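Local coordinates for protein alpha-galactosidase 1 (PDB 3LRK) that hydrolyses terminal, non-reducing alpha-D-galactose residues from alpha-galactosides such as galactose oligosaccharides, galactomannans and galactolipids, working as a secreted, glycosylated tetramer, at residues W34-T39 with E46-D51; L61-Y66 with N422-S427; T215-R220 with D336-G341; M369-E374 with A451-T456. The protein carries 1 engineered substitution. All blocks are in the same frame, centred on the assembly; numbering follows the deposited sequence.

Contact 1. Residues W34-T39 with E46-D51; sequences WDNWNT and EQLLLD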
# COMPACT_ATOMS: atom_id res chain seq x y z
N TRP A 34 35.29 0.51 9.04
CA TRP A 34 35.53 0.96 7.68
C TRP A 34 35.17 -0.16 6.70
O TRP A 34 35.35 -1.35 7.00
CB TRP A 34 37.01 1.36 7.53
CG TRP A 34 37.48 1.63 6.12
CD1 TRP A 34 37.43 2.82 5.45
CD2 TRP A 34 38.11 0.70 5.22
NE1 TRP A 34 37.97 2.69 4.19
CE2 TRP A 34 38.39 1.40 4.02
CE3 TRP A 34 38.45 -0.66 5.31
CZ2 TRP A 34 39.00 0.78 2.92
CZ3 TRP A 34 39.06 -1.27 4.21
CH2 TRP A 34 39.33 -0.54 3.03
N ASP A 35 34.68 0.23 5.53
CA ASP A 35 34.32 -0.70 4.46
C ASP A 35 34.96 -0.16 3.17
O ASP A 35 34.92 1.05 2.91
CB ASP A 35 32.79 -0.80 4.36
CG ASP A 35 32.30 -1.80 3.31
OD1 ASP A 35 32.73 -1.71 2.13
OD2 ASP A 35 31.45 -2.66 3.65
N ASN A 36 35.54 -1.05 2.38
CA ASN A 36 36.30 -0.67 1.18
C ASN A 36 35.48 -0.27 -0.05
O ASN A 36 36.03 0.22 -1.04
CB ASN A 36 37.23 -1.82 0.78
CG ASN A 36 36.46 -3.03 0.28
OD1 ASN A 36 36.10 -3.13 -0.91
ND2 ASN A 36 36.19 -3.95 1.17
N TRP A 37 34.16 -0.48 0.01
CA TRP A 37 33.34 -0.36 -1.20
C TRP A 37 33.35 1.02 -1.86
O TRP A 37 33.73 1.14 -3.03
CB TRP A 37 31.89 -0.84 -0.97
CG TRP A 37 31.17 -0.87 -2.28
CD1 TRP A 37 30.28 0.04 -2.75
CD2 TRP A 37 31.35 -1.83 -3.32
NE1 TRP A 37 29.86 -0.31 -4.02
CE2 TRP A 37 30.51 -1.46 -4.39
CE3 TRP A 37 32.14 -2.99 -3.45
CZ2 TRP A 37 30.43 -2.19 -5.58
CZ3 TRP A 37 32.05 -3.73 -4.63
CH2 TRP A 37 31.21 -3.32 -5.68
N ASN A 38 32.94 2.06 -1.12
CA ASN A 38 32.78 3.40 -1.70
C ASN A 38 33.96 3.83 -2.57
O ASN A 38 33.77 4.50 -3.58
CB ASN A 38 32.51 4.47 -0.63
CG ASN A 38 31.09 4.40 -0.07
OD1 ASN A 38 30.20 3.76 -0.64
ND2 ASN A 38 30.87 5.06 1.07
N THR A 39 35.16 3.41 -2.19
CA THR A 39 36.37 3.94 -2.80
C THR A 39 37.19 2.92 -3.60
O THR A 39 38.04 3.32 -4.40
CB THR A 39 37.26 4.71 -1.76
OG1 THR A 39 37.66 3.84 -0.70
CG2 THR A 39 36.48 5.90 -1.17
N GLU A 46 44.34 -8.58 -0.14
CA GLU A 46 44.91 -8.61 1.21
C GLU A 46 45.67 -7.32 1.47
O GLU A 46 45.48 -6.67 2.50
CB GLU A 46 45.83 -9.81 1.42
CG GLU A 46 46.43 -9.85 2.82
CD GLU A 46 47.46 -10.95 3.04
OE1 GLU A 46 47.22 -12.12 2.70
OE2 GLU A 46 48.53 -10.64 3.60
N GLN A 47 46.52 -6.94 0.51
CA GLN A 47 47.38 -5.76 0.62
C GLN A 47 46.59 -4.47 0.87
O GLN A 47 46.96 -3.70 1.76
CB GLN A 47 48.26 -5.60 -0.62
CG GLN A 47 49.52 -4.77 -0.35
CD GLN A 47 50.43 -5.45 0.66
OE1 GLN A 47 50.72 -6.64 0.55
NE2 GLN A 47 50.88 -4.69 1.65
N LEU A 48 45.52 -4.26 0.11
CA LEU A 48 44.61 -3.12 0.32
C LEU A 48 44.12 -3.09 1.75
O LEU A 48 44.15 -2.05 2.42
CB LEU A 48 43.38 -3.18 -0.61
CG LEU A 48 42.12 -2.42 -0.10
CD1 LEU A 48 42.24 -0.90 -0.27
CD2 LEU A 48 40.81 -2.93 -0.70
N LEU A 49 43.65 -4.24 2.21
CA LEU A 49 43.01 -4.35 3.50
C LEU A 49 43.99 -4.03 4.62
O LEU A 49 43.66 -3.29 5.55
CB LEU A 49 42.45 -5.76 3.66
CG LEU A 49 40.95 -5.95 3.89
CD1 LEU A 49 40.08 -4.96 3.11
CD2 LEU A 49 40.60 -7.38 3.53
N LEU A 50 45.20 -4.58 4.53
CA LEU A 50 46.20 -4.40 5.57
C LEU A 50 46.84 -3.00 5.56
O LEU A 50 47.11 -2.44 6.62
CB LEU A 50 47.26 -5.51 5.52
CG LEU A 50 46.71 -6.94 5.66
CD1 LEU A 50 47.83 -7.97 5.69
CD2 LEU A 50 45.78 -7.11 6.87
N ASP A 51 47.09 -2.45 4.36
CA ASP A 51 47.53 -1.05 4.21
C ASP A 51 46.54 -0.06 4.81
O ASP A 51 46.93 0.88 5.51
CB ASP A 51 47.75 -0.68 2.74
CG ASP A 51 49.00 -1.31 2.16
OD1 ASP A 51 49.77 -1.97 2.89
OD2 ASP A 51 49.20 -1.14 0.93
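Asn36, just past the end of strand 32-35, and Leu49, in the first half of helix 46-58, are the closest backbone points of the two segments, yet their CA atoms stay 8.0 Å apart, so the contact is made by side chains. Strand 32-35 belongs to the eight-stranded parallel barrel of the catalytic domain, and helix 46-58 follows it in the chain as part of the same beta-alpha unit. The indole of Trp34 bridges the gap: with CG anti to the backbone N (chi1 170°), the ring reaches out from the strand and presents the rim of its six-membered part to the helix. Leu49 CD1 meets that rim in the ring plane, 4.0 Å from Trp34 CZ3, and Leu48 CD1 lies farther along the same edge, 4.4 Å from CH2 of Trp34. Over one indole face, offset toward the rim, sits the backbone N of Asn36, while the CB of Asn36 touches Leu48 CD2 at 4.0 Å. The polar end of Trp34 is used elsewhere, NE1 bonding to Ala294 O, and Thr52 and Ile56 of the same helix also touch Trp34. Asp35 points away from the helix, and its OD1 accepts from Trp37 N at 2.8 Å, a capping bond for the following short helix; its OD2 lies near Asp72 and makes a long, weak ion pair with Lys147, both substrate-binding residues. The interface between strand and helix is therefore apolar and buried, held by van der Waals contact, whereas the carboxylate of Asp35 lies on the other side, near the substrate-binding residues.

Contact 2. Residues L61-Y66 with N422-S427; sequences LKDMGY and NATEQS. With NAG (2-acetamido-2-deoxy-beta-D-glucopyranose), chain C; NAG (2-acetamido-2-deoxy-beta-D-glucopyranose), chain B.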
# COMPACT_ATOMS: atom_id res chain seq x y z
N LEU A 61 42.53 6.36 14.65
CA LEU A 61 41.10 6.14 14.44
C LEU A 61 40.65 4.79 15.00
O LEU A 61 39.54 4.69 15.55
CB LEU A 61 40.74 6.28 12.96
CG LEU A 61 40.75 7.73 12.43
CD1 LEU A 61 40.43 7.76 10.95
CD2 LEU A 61 39.79 8.63 13.22
N LYS A 62 41.52 3.79 14.90
CA LYS A 62 41.27 2.48 15.52
C LYS A 62 40.98 2.62 17.02
O LYS A 62 39.98 2.09 17.53
CB LYS A 62 42.45 1.53 15.30
CG LYS A 62 42.28 0.14 15.95
CD LYS A 62 43.59 -0.67 15.90
CE LYS A 62 44.54 -0.28 17.04
NZ LYS A 62 45.89 -0.89 16.88
N ASP A 63 41.83 3.36 17.72
CA ASP A 63 41.67 3.51 19.17
C ASP A 63 40.57 4.48 19.58
O ASP A 63 40.30 4.66 20.78
CB ASP A 63 43.01 3.83 19.84
CG ASP A 63 43.97 2.66 19.81
OD1 ASP A 63 43.64 1.60 20.36
OD2 ASP A 63 45.07 2.80 19.23
N MET A 64 39.91 5.10 18.59
CA MET A 64 38.68 5.86 18.84
C MET A 64 37.45 4.96 18.78
O MET A 64 36.36 5.34 19.19
CB MET A 64 38.52 7.03 17.86
CG MET A 64 39.63 8.08 17.94
SD MET A 64 39.14 9.70 17.32
CE MET A 64 38.03 10.23 18.63
N GLY A 65 37.64 3.75 18.25
CA GLY A 65 36.59 2.75 18.23
C GLY A 65 36.33 2.19 16.85
O GLY A 65 35.59 1.22 16.72
N TYR A 66 36.94 2.79 15.82
CA TYR A 66 36.79 2.32 14.43
C TYR A 66 37.58 1.02 14.21
O TYR A 66 38.67 1.02 13.63
CB TYR A 66 37.24 3.38 13.42
CG TYR A 66 36.44 4.67 13.41
CD1 TYR A 66 35.24 4.78 12.68
CD2 TYR A 66 36.90 5.80 14.09
CE1 TYR A 66 34.52 6.00 12.65
CE2 TYR A 66 36.19 7.01 14.07
CZ TYR A 66 35.01 7.10 13.35
OH TYR A 66 34.33 8.31 13.33
N ASN A 422 41.79 8.60 23.11
CA ASN A 422 42.07 7.16 23.07
C ASN A 422 41.01 6.41 23.89
O ASN A 422 41.09 6.32 25.12
CB ASN A 422 43.50 6.86 23.56
CG ASN A 422 43.96 5.43 23.25
OD1 ASN A 422 43.15 4.51 23.10
ND2 ASN A 422 45.29 5.24 23.15
N ALA A 423 40.00 5.89 23.19
CA ALA A 423 38.89 5.17 23.82
C ALA A 423 39.30 3.78 24.30
O ALA A 423 38.68 3.22 25.21
CB ALA A 423 37.69 5.08 22.86
N THR A 424 40.34 3.22 23.69
CA THR A 424 40.88 1.93 24.13
C THR A 424 41.49 2.07 25.52
O THR A 424 41.35 1.19 26.37
CB THR A 424 41.95 1.38 23.15
OG1 THR A 424 41.43 1.38 21.81
CG2 THR A 424 42.37 -0.03 23.52
N GLU A 425 42.15 3.20 25.75
CA GLU A 425 42.81 3.50 27.02
C GLU A 425 41.77 3.83 28.08
O GLU A 425 41.85 3.37 29.22
CB GLU A 425 43.80 4.65 26.82
CG GLU A 425 44.73 4.92 28.00
CD GLU A 425 45.75 6.01 27.70
OE1 GLU A 425 45.56 6.79 26.74
OE2 GLU A 425 46.75 6.10 28.45
N GLN A 426 40.78 4.63 27.69
CA GLN A 426 39.70 5.06 28.58
C GLN A 426 38.40 5.15 27.79
O GLN A 426 38.23 6.05 26.95
CB GLN A 426 40.05 6.42 29.19
CG GLN A 426 39.08 6.92 30.24
CD GLN A 426 39.32 8.38 30.57
OE1 GLN A 426 39.01 9.27 29.77
NE2 GLN A 426 39.89 8.63 31.74
N SER A 427 37.48 4.23 28.08
CA SER A 427 36.19 4.14 27.39
C SER A 427 35.42 5.47 27.41
O SER A 427 35.67 6.34 28.26
CB SER A 427 35.33 3.04 28.02
OG SER A 427 34.91 3.42 29.32
C1 NAG C . 45.72 3.87 22.89
C2 NAG C . 46.97 3.82 22.01
C3 NAG C . 47.48 2.39 21.76
C4 NAG C . 47.39 1.44 22.96
C5 NAG C . 46.31 1.81 23.98
C6 NAG C . 46.72 1.34 25.37
C7 NAG C . 47.18 5.67 20.45
C8 NAG C . 47.18 6.06 19.00
N2 NAG C . 46.73 4.45 20.73
O3 NAG C . 48.82 2.46 21.32
O4 NAG C . 47.11 0.14 22.45
O5 NAG C . 46.03 3.20 24.08
O6 NAG C . 45.57 1.15 26.16
O7 NAG C . 47.58 6.45 21.31
C1 NAG B . 48.16 -0.83 22.66
C2 NAG B . 47.52 -2.23 22.63
C3 NAG B . 48.57 -3.36 22.60
C4 NAG B . 49.61 -3.08 21.52
C5 NAG B . 50.24 -1.70 21.76
C6 NAG B . 51.33 -1.36 20.74
C7 NAG B . 45.31 -2.71 23.59
C8 NAG B . 44.53 -2.97 24.85
N2 NAG B . 46.61 -2.41 23.74
O3 NAG B . 47.95 -4.60 22.36
O4 NAG B . 50.58 -4.12 21.48
O5 NAG B . 49.22 -0.71 21.72
O6 NAG B . 50.81 -1.34 19.43
O7 NAG B . 44.74 -2.79 22.49
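Asp63 receives the 422-427 loop with both its backbone carbonyl and its carboxylate, next to an Asx motif whose first residue, Asn422, is the N-glycosylated asparagine. The contact ties the loop between helix 46-58 and strand 68-70 of the barrel to a loop more than 350 residues later. Two backbone bonds converge on Asp63 O: Thr424 N at 3.2 Å, tilted from the carbonyl plane, and Ala423 N, whose bond is weak because its angle is only 130°. The methyl of Ala423 rests on the same carbonyl. Among the side chains, Thr424 OG1, also weakly bonded to Lys67 NZ, donates to the anti lone pair of Asp63 OD1 at 2.7 Å. Asp63 CG lies anti to its carbonyl carbon (chi1 -69°), a setting that carries the carboxylate across to Thr424 and leaves its other oxygen facing the sugar. There OD2 accepts from N2 of the first N-acetylglucosamine at 2.8 Å in a nearly straight bond. An alanine in place of Asp63 would lose both carboxylate bonds, and the Thr424 hydroxyl and the sugar's acetamido N-H would probably be left without this acceptor, the glycan being freer to swing. Within the Asx motif, Asn422 OD1 accepts from Glu425 N at 3.1 Å, the donor standing well above the amide carbonyl plane. On the barrel side Leu61 O takes Met64 N and Tyr66 N from opposite faces of its plane, and Met64 turns away to pack on helix 310-316. The glycan is covalently fixed, C1 of the first sugar lying 1.5 Å from Asn422 ND2.

Contact 3. Residues T215-R220 with D336-G341; sequences TRPDSR and DEYGQG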
# COMPACT_ATOMS: atom_id res chain seq x y z
N THR A 215 20.82 16.43 -0.38
CA THR A 215 19.36 16.53 -0.58
C THR A 215 18.84 15.95 -1.90
O THR A 215 17.64 15.72 -2.04
CB THR A 215 18.87 18.01 -0.55
OG1 THR A 215 19.21 18.64 -1.78
CG2 THR A 215 19.44 18.81 0.62
N ARG A 216 19.73 15.74 -2.86
CA ARG A 216 19.32 15.48 -4.26
C ARG A 216 18.35 14.29 -4.43
O ARG A 216 18.72 13.15 -4.16
CB ARG A 216 20.56 15.30 -5.14
CG ARG A 216 20.29 15.43 -6.64
CD ARG A 216 21.47 14.94 -7.48
NE ARG A 216 21.23 15.13 -8.91
CZ ARG A 216 20.48 14.33 -9.68
NH1 ARG A 216 19.87 13.26 -9.17
NH2 ARG A 216 20.33 14.61 -10.97
N PRO A 217 17.11 14.56 -4.89
CA PRO A 217 16.26 13.44 -5.30
C PRO A 217 16.89 12.71 -6.49
O PRO A 217 17.51 13.35 -7.35
CB PRO A 217 14.94 14.11 -5.69
CG PRO A 217 14.98 15.45 -4.98
CD PRO A 217 16.41 15.85 -5.04
N ASP A 218 16.74 11.39 -6.52
CA ASP A 218 17.32 10.57 -7.56
C ASP A 218 16.29 9.55 -8.02
O ASP A 218 15.62 8.92 -7.20
CB ASP A 218 18.60 9.88 -7.06
CG ASP A 218 19.46 9.33 -8.20
OD1 ASP A 218 19.01 8.40 -8.91
OD2 ASP A 218 20.61 9.80 -8.38
N SER A 219 16.18 9.38 -9.34
CA SER A 219 15.21 8.45 -9.93
C SER A 219 15.51 6.99 -9.53
O SER A 219 14.63 6.15 -9.56
CB SER A 219 15.22 8.60 -11.46
OG SER A 219 16.51 8.32 -11.95
N ARG A 220 16.76 6.72 -9.15
CA ARG A 220 17.16 5.39 -8.67
C ARG A 220 16.77 5.14 -7.21
O ARG A 220 16.91 4.03 -6.71
CB ARG A 220 18.67 5.17 -8.86
CG ARG A 220 19.11 5.14 -10.33
CD ARG A 220 20.62 5.35 -10.46
NE ARG A 220 21.03 6.70 -10.07
CZ ARG A 220 22.28 7.16 -10.16
NH1 ARG A 220 23.24 6.38 -10.63
NH2 ARG A 220 22.57 8.41 -9.78
N ASP A 336 17.52 24.68 -2.47
CA ASP A 336 18.75 24.53 -3.23
C ASP A 336 18.45 24.30 -4.72
O ASP A 336 17.29 24.38 -5.14
CB ASP A 336 19.62 23.42 -2.63
CG ASP A 336 18.93 22.05 -2.65
OD1 ASP A 336 17.98 21.82 -3.43
OD2 ASP A 336 19.39 21.18 -1.88
N GLU A 337 19.49 24.01 -5.50
CA GLU A 337 19.37 23.75 -6.93
C GLU A 337 18.37 22.63 -7.28
O GLU A 337 17.88 22.55 -8.42
CB GLU A 337 20.74 23.47 -7.55
CG GLU A 337 21.50 22.31 -6.89
CD GLU A 337 22.85 22.02 -7.51
OE1 GLU A 337 23.81 21.77 -6.74
OE2 GLU A 337 22.95 22.01 -8.76
N TYR A 338 18.06 21.77 -6.30
CA TYR A 338 17.15 20.64 -6.51
C TYR A 338 15.77 20.86 -5.92
O TYR A 338 14.97 19.93 -5.83
CB TYR A 338 17.77 19.35 -5.96
CG TYR A 338 19.17 19.09 -6.48
CD1 TYR A 338 20.26 19.13 -5.63
CD2 TYR A 338 19.38 18.82 -7.83
CE1 TYR A 338 21.55 18.90 -6.11
CE2 TYR A 338 20.66 18.59 -8.32
CZ TYR A 338 21.74 18.63 -7.46
OH TYR A 338 23.00 18.40 -7.95
N GLY A 339 15.49 22.09 -5.50
CA GLY A 339 14.20 22.45 -4.92
C GLY A 339 14.00 21.99 -3.49
O GLY A 339 12.88 22.03 -2.97
N GLN A 340 15.09 21.56 -2.84
CA GLN A 340 15.00 21.00 -1.49
C GLN A 340 15.35 22.02 -0.42
O GLN A 340 16.28 22.81 -0.59
CB GLN A 340 15.90 19.78 -1.36
CG GLN A 340 15.73 18.76 -2.49
CD GLN A 340 14.33 18.17 -2.53
OE1 GLN A 340 13.94 17.46 -1.61
NE2 GLN A 340 13.58 18.47 -3.59
N GLY A 341 14.60 22.01 0.68
CA GLY A 341 14.89 22.89 1.81
C GLY A 341 13.97 22.66 2.98
O GLY A 341 12.77 22.93 2.90
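Thr215 and Asp336 reach toward each other from opposite directions, and the hydroxyl OG1 of Thr215 gives a short bond of 2.5 Å to OD2 of Asp336, using that oxygen's syn lone pair. Beside it, Arg216 lays its aliphatic chain over the ring of Tyr338. Its CG sits 3.5 Å from the ring centroid and only 6° off the normal, a clear CH-pi contact, and the extended chain (CG anti to the backbone N, chi1 -163°) then runs past the rim with the guanidinium turned 65° from the ring plane. Pro217 completes the first shell, its CG lying 3.6 Å from Gln340 NE2. Behind these groups the hairpin tip between strands 325-331 and 342-349 is braced from within. It is a type I turn from Asp336 to Gly339, and Asp336 OD1 accepts Tyr338 N at 2.9 Å and Gln340 N at 3.0 Å from opposite faces of the carboxylate, the first bond forming an Asx turn. Gln340 bends back so that NE2 bonds Tyr338 O, and Glu337 CG covers the other face of the tyrosine ring. With a leucine in place of Asp336, the Thr215 hydroxyl and both backbone N-H groups would probably lose their acceptor and the turn this side-chain brace. Farther out, Arg220 holds Asp218 side-on with two nitrogens and also bridges to Asp379 of the second subunit, while Arg216 NH2 bonds Val327 O of that subunit. One carboxylate thus shapes the hairpin tip and ties it to the barrel-domain loop, and the arginines of that loop carry the connection on into the tetramer.

Contact 4. Residues M369-E374 with A451-T456; sequences MNTTLE and AILNTT. With NAG (2-acetamido-2-deoxy-beta-D-glucopyranose), chain G.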
# COMPACT_ATOMS: atom_id res chain seq x y z
N MET A 369 18.27 29.96 14.04
CA MET A 369 17.45 28.84 14.51
C MET A 369 17.32 28.92 16.02
O MET A 369 18.26 29.33 16.72
CB MET A 369 18.05 27.49 14.08
CG MET A 369 18.03 27.24 12.57
SD MET A 369 18.33 25.51 12.09
CE MET A 369 16.76 24.76 12.53
N ASN A 370 16.16 28.56 16.52
CA ASN A 370 15.78 28.74 17.90
C ASN A 370 14.98 27.59 18.52
O ASN A 370 14.20 26.98 17.84
CB ASN A 370 14.97 30.03 18.03
CG ASN A 370 13.65 29.99 17.31
OD1 ASN A 370 12.66 29.73 17.90
ND2 ASN A 370 13.65 30.29 16.04
N THR A 371 15.15 27.34 19.80
CA THR A 371 14.29 26.43 20.54
C THR A 371 14.21 26.84 22.02
O THR A 371 14.83 27.84 22.43
CB THR A 371 14.74 24.94 20.38
OG1 THR A 371 13.75 24.09 20.97
CG2 THR A 371 16.11 24.69 21.01
N THR A 372 13.43 26.10 22.80
CA THR A 372 13.23 26.35 24.22
C THR A 372 13.38 25.03 24.97
O THR A 372 13.42 23.98 24.34
CB THR A 372 11.79 26.88 24.50
OG1 THR A 372 10.85 25.87 24.15
CG2 THR A 372 11.48 28.15 23.71
N LEU A 373 13.45 25.09 26.30
CA LEU A 373 13.48 23.88 27.13
C LEU A 373 12.24 23.00 26.94
O LEU A 373 12.34 21.77 27.03
CB LEU A 373 13.64 24.23 28.61
CG LEU A 373 14.96 24.85 29.10
CD1 LEU A 373 14.84 25.21 30.58
CD2 LEU A 373 16.15 23.91 28.86
N GLU A 374 11.09 23.64 26.69
CA GLU A 374 9.83 22.91 26.48
C GLU A 374 9.91 22.01 25.25
O GLU A 374 9.45 20.87 25.30
CB GLU A 374 8.64 23.87 26.37
CG GLU A 374 8.39 24.72 27.63
CD GLU A 374 7.07 25.50 27.59
OE1 GLU A 374 6.38 25.47 26.55
OE2 GLU A 374 6.73 26.13 28.62
N ALA A 451 13.33 31.28 28.70
CA ALA A 451 14.28 31.84 27.74
C ALA A 451 14.35 31.03 26.44
O ALA A 451 13.91 29.88 26.40
CB ALA A 451 15.65 31.95 28.38
N ILE A 452 14.88 31.63 25.38
CA ILE A 452 15.08 30.89 24.13
C ILE A 452 16.56 30.73 23.77
O ILE A 452 17.37 31.62 24.02
CB ILE A 452 14.23 31.45 22.92
CG1 ILE A 452 14.97 32.54 22.14
CG2 ILE A 452 12.83 31.92 23.38
CD1 ILE A 452 14.50 32.70 20.71
N LEU A 453 16.90 29.55 23.23
CA LEU A 453 18.22 29.30 22.67
C LEU A 453 18.22 29.77 21.22
O LEU A 453 17.45 29.26 20.40
CB LEU A 453 18.57 27.81 22.79
CG LEU A 453 19.69 27.15 21.96
CD1 LEU A 453 21.01 27.89 22.03
CD2 LEU A 453 19.88 25.69 22.40
N ASN A 454 19.05 30.77 20.92
CA ASN A 454 19.17 31.31 19.57
C ASN A 454 20.57 31.06 19.01
O ASN A 454 21.56 31.23 19.73
CB ASN A 454 18.87 32.82 19.56
CG ASN A 454 19.85 33.63 20.42
OD1 ASN A 454 19.91 33.45 21.64
ND2 ASN A 454 20.62 34.51 19.78
N THR A 455 20.65 30.63 17.75
CA THR A 455 21.93 30.46 17.06
C THR A 455 21.74 30.71 15.58
O THR A 455 20.62 30.66 15.08
CB THR A 455 22.50 29.03 17.18
OG1 THR A 455 21.99 28.38 18.35
CG2 THR A 455 24.03 29.05 17.20
N THR A 456 22.84 30.96 14.88
CA THR A 456 22.85 31.04 13.43
C THR A 456 23.46 29.74 12.92
O THR A 456 24.53 29.33 13.36
CB THR A 456 23.67 32.26 12.95
OG1 THR A 456 23.04 33.46 13.40
CG2 THR A 456 23.77 32.28 11.42
C1 NAG G . 12.84 30.26 14.85
C2 NAG G . 11.64 29.46 14.31
C3 NAG G . 11.08 30.05 13.01
C4 NAG G . 10.83 31.56 13.13
C5 NAG G . 12.04 32.27 13.77
C6 NAG G . 11.70 33.72 14.08
C7 NAG G . 11.17 27.09 14.61
C8 NAG G . 11.51 25.69 14.20
N2 NAG G . 11.96 28.05 14.14
O3 NAG G . 9.87 29.41 12.67
O4 NAG G . 10.56 32.09 11.85
O5 NAG G . 12.46 31.62 14.96
O6 NAG G . 12.40 34.56 13.19
O7 NAG G . 10.19 27.31 15.34
O HOH W 1 13.56 27.70 27.64
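Met369 N gives the shortest direct bond between the two segments to Thr455 O, 2.7 Å long and nearly straight at 170°. Thr455 N returns a bond to Met369 O, and two residues on from Met369 and two back from Thr455, Thr371 and Leu453 form a second reciprocal couple, with Leu453 N 2.8 Å from Thr371 O. Strands 367-371 and 453-457 thereby form an antiparallel two-stranded ribbon in the C-terminal beta-sandwich domain, the axes of 369-371 and 453-456 approaching to 4.9 Å. Between the hydrogen-bonded pairs lies the non-hydrogen-bonded pair Asn370 and Asn454, where Asn370 CA comes within 3.1 Å of Leu453 O in a CA-H...O contact. The two faces differ sharply. On that of Met369, Thr371, Leu453 and Thr455, the methyl CG2 of Thr371 crosses Leu453 CD2 at 4.1 Å, and these chains pack against residues such as Met345, Ile393 and Leu447. Thr371 OG1 and Thr455 OG1, on this side, bond Glu375 and Tyr465. Asn370 stands on the other face. Its CG sits between the backbone N and the carbonyl carbon (chi1 65°), lifting the amide off the ribbon, where ND2 is joined covalently to an N-acetylglucosamine; beneath, Asn370 CB touches Ile452 CD1 at 3.8 Å. Where the strand ends, Thr372 takes the N-cap position of helix 373-376, its OG1 weakly bonded to Glu375 N, and its CG2 meets Ile452 CG2 at 4.0 Å, while a water links Leu373 N with Ala451 O. Main-chain bonds fix the pairing, with one face packed mainly on the sandwich strands and the other carrying the glycan.

Overall arrangement
Contact 1 lies within the barrel domain, whereas contact 2 joins a barrel loop to a loop between two sandwich strands in the chain; their centres are about 20 Å apart. Contact 1 comes nearest to the substrate site, the side chain of Asn36 being about 4 Å from that of Asp72. Contact 3 joins a barrel-domain loop to the C-terminal sandwich and is nested within the long loop closed by contact 2. Contact 4, wholly in the sandwich, lies about 43 Å from contact 1 and 28 Å from contact 3 between centres, the nearest atoms of contacts 3 and 4 being about 10 Å apart. Contacts 2 and 4 each hold a glycosylated asparagine, and their segments alternate along the chain.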